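Local coordinates for antistasin (Haementeria officinalis, PDB 1SKZ), which inhibits blood coagulation factor Xa as a highly disulfide-bonded serine protease inhibitor, at residues S65-P68 / M72-R75. Numbering follows the deposited sequence.
Sequences SECP and MCSR
The sulfur of Cys67 carries its residue's contact with Met72 and Cys73. Cys67 CB points toward 72-75 but stays 4.5 Å from Met72 CA, so the approach is made one atom further on. There SG, anti to its own carbonyl carbon (chi1 -75°), reaches the backbone at the Met72-Cys73 link, 3.8 Å from Met72 CA and 3.7 Å from Cys73 N. It also comes within 3.9 Å of Cys73 SG, a van der Waals approach and not a covalent bond, since each sulfur is already committed: Cys67 to Cys80 and Cys73 to Cys62. Cysteine suits both places: the short, polarisable side chain of Cys67 packs on main chain, Cys73 presents its sulfur to that of Cys67, and both bridges join segments before and after strand 71-72. Met72 contributes backbone here; its CB points away from 65-68, and its long, flexible thioether chain packs on Ile64, Cys82 and Ile84, while its main chain pairs with Cys82 in a two-stranded antiparallel sheet. With so little regular secondary structure, disulfides probably do much to hold the chain together. The neighbouring bridges interleave in sequence, a pattern repeated by Cys8-Cys19 and Cys13-Cys26 and characteristic of antistasin's duplicated, disulfide-rich fold.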
loop_
_atom_site.group_PDB
_atom_site.type_symbol
_atom_site.label_atom_id
_atom_site.label_comp_id
_atom_site.label_asym_id
_atom_site.label_seq_id
_atom_site.Cartn_x
_atom_site.Cartn_y
_atom_site.Cartn_z
ATOM N N SER A 65 17.011 17.739 -16.312
ATOM C CA SER A 65 17.300 19.149 -16.522
ATOM C C SER A 65 16.748 19.970 -15.366
ATOM O O SER A 65 17.389 20.951 -14.959
ATOM C CB SER A 65 16.716 19.631 -17.872
ATOM O OG SER A 65 15.311 19.849 -17.811
ATOM N N GLU A 66 15.664 19.484 -14.735
ATOM C CA GLU A 66 15.086 20.180 -13.574
ATOM C C GLU A 66 15.957 20.019 -12.339
ATOM O O GLU A 66 15.742 20.685 -11.346
ATOM C CB GLU A 66 13.692 19.647 -13.192
ATOM C CG GLU A 66 12.582 19.608 -14.257
ATOM C CD GLU A 66 11.474 18.615 -13.877
ATOM O OE1 GLU A 66 11.702 17.772 -12.995
ATOM O OE2 GLU A 66 10.395 18.621 -14.494
ATOM N N CYS A 67 16.820 19.016 -12.348
ATOM C CA CYS A 67 17.423 18.556 -11.127
ATOM C C CYS A 67 18.613 19.365 -10.654
ATOM O O CYS A 67 19.442 19.786 -11.450
ATOM C CB CYS A 67 17.808 17.108 -11.290
ATOM S SG CYS A 67 16.408 15.946 -11.220
ATOM N N PRO A 68 18.766 19.521 -9.329
ATOM C CA PRO A 68 20.045 19.933 -8.736
ATOM C C PRO A 68 21.249 19.104 -9.187
ATOM O O PRO A 68 21.139 17.927 -9.502
ATOM C CB PRO A 68 19.818 19.764 -7.229
ATOM C CG PRO A 68 18.348 19.833 -7.059
ATOM C CD PRO A 68 17.703 19.367 -8.317
ATOM N N MET A 72 19.087 13.087 -9.335
ATOM C CA MET A 72 18.246 12.715 -10.458
ATOM C C MET A 72 16.849 12.357 -9.975
ATOM O O MET A 72 16.633 12.072 -8.780
ATOM C CB MET A 72 18.846 11.518 -11.204
ATOM C CG MET A 72 18.956 10.272 -10.355
ATOM S SD MET A 72 19.868 9.004 -11.179
ATOM C CE MET A 72 18.659 8.420 -12.272
ATOM N N CYS A 73 15.947 12.241 -10.945
ATOM C CA CYS A 73 14.548 11.960 -10.689
ATOM C C CYS A 73 14.367 10.623 -9.986
ATOM O O CYS A 73 15.024 9.626 -10.321
ATOM C CB CYS A 73 13.785 11.925 -12.011
ATOM S SG CYS A 73 13.734 13.540 -12.830
ATOM N N SER A 74 13.381 10.577 -9.108
ATOM C CA SER A 74 12.847 9.299 -8.641
ATOM C C SER A 74 11.628 9.015 -9.475
ATOM O O SER A 74 10.721 9.849 -9.532
ATOM C CB SER A 74 12.438 9.387 -7.161
ATOM O OG SER A 74 11.732 8.213 -6.804
ATOM N N ARG A 75 11.568 7.819 -10.048
ATOM C CA ARG A 75 10.393 7.356 -10.761
ATOM C C ARG A 75 9.234 7.113 -9.807
ATOM O O ARG A 75 8.102 6.888 -10.261
ATOM C CB ARG A 75 10.684 6.044 -11.505
ATOM C CG ARG A 75 11.526 6.154 -12.810
ATOM C CD ARG A 75 12.272 4.831 -13.036
ATOM N NE ARG A 75 13.479 4.942 -13.868
ATOM C CZ ARG A 75 14.621 5.551 -13.513
ATOM N NH1 ARG A 75 14.756 6.139 -12.317
ATOM N NH2 ARG A 75 15.609 5.639 -14.401
#